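Local atomic coordinates of sulfate adenylyltransferase (Allochromatium vinosum, PDB entry 4DNX), a protein that catalyses the transfer of the adenylyl group of ATP to sulfate, giving adenosine 5'-phosphosulfate and diphosphate. Residues 13-24 / 159-167. Sequence-based numbering, arbitrary orientation.
Sequences RFVYDPEQHHRL and GPIQVLNFS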
loop_
_atom_site.group_PDB
_atom_site.type_symbol
_atom_site.label_atom_id
_atom_site.label_comp_id
_atom_site.label_asym_id
_atom_site.label_seq_id
_atom_site.Cartn_x
_atom_site.Cartn_y
_atom_site.Cartn_z
ATOM N N ARG A 13 6.318 12.167 8.682
ATOM C CA ARG A 13 6.295 13.513 8.106
ATOM C C ARG A 13 5.381 13.611 6.870
ATOM O O ARG A 13 5.186 14.691 6.302
ATOM C CB ARG A 13 7.736 13.983 7.770
ATOM C CG ARG A 13 8.691 13.962 9.005
ATOM C CD ARG A 13 8.157 14.821 10.159
ATOM N NE ARG A 13 8.111 16.227 9.819
ATOM C CZ ARG A 13 7.710 17.191 10.646
ATOM N NH1 ARG A 13 7.327 16.887 11.900
ATOM N NH2 ARG A 13 7.686 18.464 10.228
ATOM N N PHE A 14 4.770 12.497 6.492
ATOM C CA PHE A 14 3.769 12.523 5.392
ATOM C C PHE A 14 2.526 13.297 5.793
ATOM O O PHE A 14 2.065 13.218 6.947
ATOM C CB PHE A 14 3.369 11.092 4.948
ATOM C CG PHE A 14 2.315 11.069 3.892
ATOM C CD1 PHE A 14 2.614 11.418 2.555
ATOM C CD2 PHE A 14 1.022 10.666 4.214
ATOM C CE1 PHE A 14 1.594 11.402 1.588
ATOM C CE2 PHE A 14 -0.009 10.646 3.278
ATOM C CZ PHE A 14 0.264 11.005 1.949
ATOM N N VAL A 15 1.995 14.067 4.829
ATOM C CA VAL A 15 0.766 14.852 5.118
ATOM C C VAL A 15 -0.464 13.934 4.917
ATOM O O VAL A 15 -1.106 13.897 3.844
ATOM C CB VAL A 15 0.682 16.094 4.243
ATOM C CG1 VAL A 15 -0.558 16.967 4.651
ATOM C CG2 VAL A 15 1.971 16.885 4.416
ATOM N N TYR A 16 -0.842 13.240 5.993
ATOM C CA TYR A 16 -2.007 12.331 5.955
ATOM C C TYR A 16 -3.392 12.980 5.742
ATOM O O TYR A 16 -4.279 12.335 5.198
ATOM C CB TYR A 16 -2.072 11.466 7.215
ATOM C CG TYR A 16 -1.156 10.267 7.202
ATOM C CD1 TYR A 16 -1.518 9.092 6.527
ATOM C CD2 TYR A 16 0.083 10.316 7.855
ATOM C CE1 TYR A 16 -0.664 7.992 6.486
ATOM C CE2 TYR A 16 0.958 9.188 7.840
ATOM C CZ TYR A 16 0.534 8.023 7.179
ATOM O OH TYR A 16 1.339 6.922 7.138
ATOM N N ASP A 17 -3.592 14.235 6.177
ATOM C CA ASP A 17 -4.865 14.903 6.007
ATOM C C ASP A 17 -4.984 15.337 4.541
ATOM O O ASP A 17 -4.164 16.142 4.108
ATOM C CB ASP A 17 -4.915 16.137 6.911
ATOM C CG ASP A 17 -6.236 16.875 6.805
ATOM O OD1 ASP A 17 -7.267 16.258 7.092
ATOM O OD2 ASP A 17 -6.247 18.073 6.440
ATOM N N PRO A 18 -5.956 14.820 3.780
ATOM C CA PRO A 18 -6.016 15.108 2.341
ATOM C C PRO A 18 -6.238 16.601 2.037
ATOM O O PRO A 18 -5.682 17.096 1.073
ATOM C CB PRO A 18 -7.201 14.281 1.853
ATOM C CG PRO A 18 -7.234 13.144 2.795
ATOM C CD PRO A 18 -6.771 13.632 4.123
ATOM N N GLU A 19 -7.020 17.299 2.853
ATOM C CA GLU A 19 -7.243 18.726 2.586
ATOM C C GLU A 19 -5.951 19.540 2.732
ATOM O O GLU A 19 -5.629 20.379 1.864
ATOM C CB GLU A 19 -8.369 19.283 3.459
ATOM C CG GLU A 19 -8.521 20.762 3.264
ATOM C CD GLU A 19 -9.932 21.245 3.456
ATOM O OE1 GLU A 19 -10.350 21.367 4.630
ATOM O OE2 GLU A 19 -10.615 21.513 2.438
ATOM N N GLN A 20 -5.196 19.289 3.803
ATOM C CA GLN A 20 -3.868 19.915 4.018
ATOM C C GLN A 20 -2.854 19.514 2.925
ATOM O O GLN A 20 -2.087 20.343 2.425
ATOM C CB GLN A 20 -3.297 19.524 5.387
ATOM C CG GLN A 20 -3.910 20.301 6.582
ATOM C CD GLN A 20 -3.840 21.832 6.412
ATOM O OE1 GLN A 20 -4.860 22.534 6.507
ATOM N NE2 GLN A 20 -2.636 22.347 6.137
ATOM N N HIS A 21 -2.882 18.240 2.548
ATOM C CA HIS A 21 -2.089 17.765 1.393
ATOM C C HIS A 21 -2.343 18.554 0.106
ATOM O O HIS A 21 -1.379 19.030 -0.559
ATOM C CB HIS A 21 -2.415 16.280 1.170
ATOM C CG HIS A 21 -1.541 15.587 0.167
ATOM N ND1 HIS A 21 -1.440 14.212 0.125
ATOM C CD2 HIS A 21 -0.798 16.047 -0.876
ATOM C CE1 HIS A 21 -0.618 13.854 -0.855
ATOM N NE2 HIS A 21 -0.230 14.945 -1.492
ATOM N N HIS A 22 -3.620 18.740 -0.223
ATOM C CA HIS A 22 -3.993 19.488 -1.441
ATOM C C HIS A 22 -3.541 20.939 -1.340
ATOM O O HIS A 22 -3.022 21.500 -2.306
ATOM C CB HIS A 22 -5.511 19.425 -1.708
ATOM C CG HIS A 22 -6.050 18.030 -1.847
ATOM N ND1 HIS A 22 -7.390 17.735 -1.686
ATOM C CD2 HIS A 22 -5.431 16.857 -2.136
ATOM C CE1 HIS A 22 -7.573 16.436 -1.871
ATOM N NE2 HIS A 22 -6.399 15.879 -2.119
ATOM N N ARG A 23 -3.714 21.542 -0.164
ATOM C CA ARG A 23 -3.282 22.942 0.013
ATOM C C ARG A 23 -1.761 23.114 -0.137
ATOM O O ARG A 23 -1.300 24.099 -0.775
ATOM C CB ARG A 23 -3.738 23.475 1.367
ATOM C CG ARG A 23 -5.232 23.757 1.374
ATOM C CD ARG A 23 -5.831 23.789 2.779
ATOM N NE ARG A 23 -5.360 24.933 3.544
ATOM C CZ ARG A 23 -5.993 26.100 3.634
ATOM N NH1 ARG A 23 -7.140 26.297 2.990
ATOM N NH2 ARG A 23 -5.466 27.076 4.360
ATOM N N LEU A 24 -1.005 22.174 0.439
ATOM C CA LEU A 24 0.457 22.207 0.364
ATOM C C LEU A 24 0.945 21.960 -1.067
ATOM O O LEU A 24 1.888 22.620 -1.545
ATOM C CB LEU A 24 1.085 21.183 1.332
ATOM C CG LEU A 24 1.025 21.635 2.809
ATOM C CD1 LEU A 24 1.504 20.539 3.804
ATOM C CD2 LEU A 24 1.839 22.908 3.026
ATOM N N GLY A 159 16.200 21.983 8.299
ATOM C CA GLY A 159 14.861 22.403 8.752
ATOM C C GLY A 159 13.824 21.315 8.556
ATOM O O GLY A 159 14.088 20.296 7.853
ATOM N N PRO A 160 12.637 21.512 9.132
ATOM C CA PRO A 160 11.600 20.485 9.119
ATOM C C PRO A 160 10.928 20.368 7.736
ATOM O O PRO A 160 10.864 21.365 6.997
ATOM C CB PRO A 160 10.572 20.987 10.167
ATOM C CG PRO A 160 10.782 22.488 10.182
ATOM C CD PRO A 160 12.216 22.736 9.860
ATOM N N ILE A 161 10.433 19.163 7.412
ATOM C CA ILE A 161 9.783 18.955 6.117
ATOM C C ILE A 161 8.393 18.349 6.293
ATOM O O ILE A 161 8.104 17.730 7.325
ATOM C CB ILE A 161 10.651 18.044 5.150
ATOM C CG1 ILE A 161 10.732 16.613 5.693
ATOM C CG2 ILE A 161 12.058 18.667 4.904
ATOM C CD1 ILE A 161 11.513 15.653 4.707
ATOM N N GLN A 162 7.557 18.557 5.276
ATOM C CA GLN A 162 6.231 17.929 5.095
ATOM C C GLN A 162 6.317 17.198 3.762
ATOM O O GLN A 162 6.526 17.824 2.708
ATOM C CB GLN A 162 5.133 18.995 5.066
ATOM C CG GLN A 162 5.026 19.748 6.388
ATOM C CD GLN A 162 4.221 21.054 6.252
ATOM O OE1 GLN A 162 4.623 22.021 5.563
ATOM N NE2 GLN A 162 3.090 21.080 6.892
ATOM N N VAL A 163 6.116 15.883 3.815
ATOM C CA VAL A 163 6.282 14.981 2.653
ATOM C C VAL A 163 4.949 14.730 1.943
ATOM O O VAL A 163 3.928 14.457 2.606
ATOM C CB VAL A 163 6.954 13.673 3.081
ATOM C CG1 VAL A 163 7.075 12.742 1.853
ATOM C CG2 VAL A 163 8.326 13.971 3.761
ATOM N N LEU A 164 4.921 14.900 0.614
ATOM C CA LEU A 164 3.686 14.870 -0.166
ATOM C C LEU A 164 3.447 13.540 -0.880
ATOM O O LEU A 164 2.328 13.227 -1.302
ATOM C CB LEU A 164 3.675 16.033 -1.191
ATOM C CG LEU A 164 3.747 17.418 -0.540
ATOM C CD1 LEU A 164 3.613 18.460 -1.660
ATOM C CD2 LEU A 164 2.635 17.636 0.486
ATOM N N ASN A 165 4.515 12.781 -1.061
ATOM C CA ASN A 165 4.400 11.449 -1.708
ATOM C C ASN A 165 5.616 10.621 -1.396
ATOM O O ASN A 165 6.576 11.092 -0.726
ATOM C CB ASN A 165 4.189 11.564 -3.229
ATOM C CG ASN A 165 5.310 12.313 -3.921
ATOM O OD1 ASN A 165 6.431 11.806 -4.036
ATOM N ND2 ASN A 165 5.007 13.540 -4.373
ATOM N N PHE A 166 5.567 9.355 -1.836
ATOM C CA PHE A 166 6.681 8.431 -1.594
ATOM C C PHE A 166 7.432 8.098 -2.847
ATOM O O PHE A 166 8.030 7.000 -2.950
ATOM C CB PHE A 166 6.142 7.177 -0.903
ATOM C CG PHE A 166 5.480 7.492 0.433
ATOM C CD1 PHE A 166 6.222 8.069 1.457
ATOM C CD2 PHE A 166 4.156 7.158 0.692
ATOM C CE1 PHE A 166 5.653 8.371 2.699
ATOM C CE2 PHE A 166 3.585 7.439 1.971
ATOM C CZ PHE A 166 4.326 8.039 2.963
ATOM N N SER A 167 7.434 9.042 -3.779
ATOM C CA SER A 167 8.317 8.937 -4.973
ATOM C C SER A 167 7.938 7.682 -5.833
ATOM O O SER A 167 6.787 7.140 -5.787
ATOM C CB SER A 167 9.786 8.985 -4.494
ATOM O OG SER A 167 10.736 9.074 -5.589
#
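Arg-13 grips a single backbone oxygen, Ile-161 O, with two side-chain nitrogens. NE lies 2.9 Å from Ile-161 O, nearly in line with the carbonyl bond. NH2 reaches the same oxygen from above the carbonyl plane. The oxygen sits at the guanidinium edge, close to its plane. Bends at chi2 and chi3 curl the chain so that this edge meets the strand, and NH2 also lies against Pro-160 CB. With an alanine in its place, Ile-161 O would probably lose both of these donors, and the packing of NH2 on Pro-160 CB would go.

Beside this grip the backbones form one isolated beta bridge, Phe-14 with Val-163. Val-163 N donates to Arg-13 O with an almost straight bond, 176° at the hydrogen. Val-15 N returns a bond to Val-163 O, at 3.0 Å. Val-15 is also the centre of an inverse gamma turn. The bridge ties the segment leading into helix 18-28 to the end of strand 155-163, a strand of the mixed sheet in the PUA-like domain. Nearby, Arg-13 and Phe-14 also make backbone bonds to the end of helix 38-48.

Phe-14 has CG anti to its own N (chi1 177°), which puts the ring beside Phe-166. The two rings meet obliquely, with centroids 5.0 Å apart. Phe-166 CE2 lies over one face of the Phe-14 ring, offset toward its rim, while Leu-164 O is at the edge of that ring. Phe-14 CD2 sits over the centre of one face of the Tyr-16 ring, and the Tyr-16 hydroxyl is hydrogen-bonded to Asp-175 of the second subunit. Leu-164 CD2 fits among Val-15 CG2, His-21 CD2 and Leu-24 CB, the last at 4.0 Å. Leu-24 CD1 touches the Gln-162 amide at NE2, 3.5 Å away, where the two side chains cross at about a right angle.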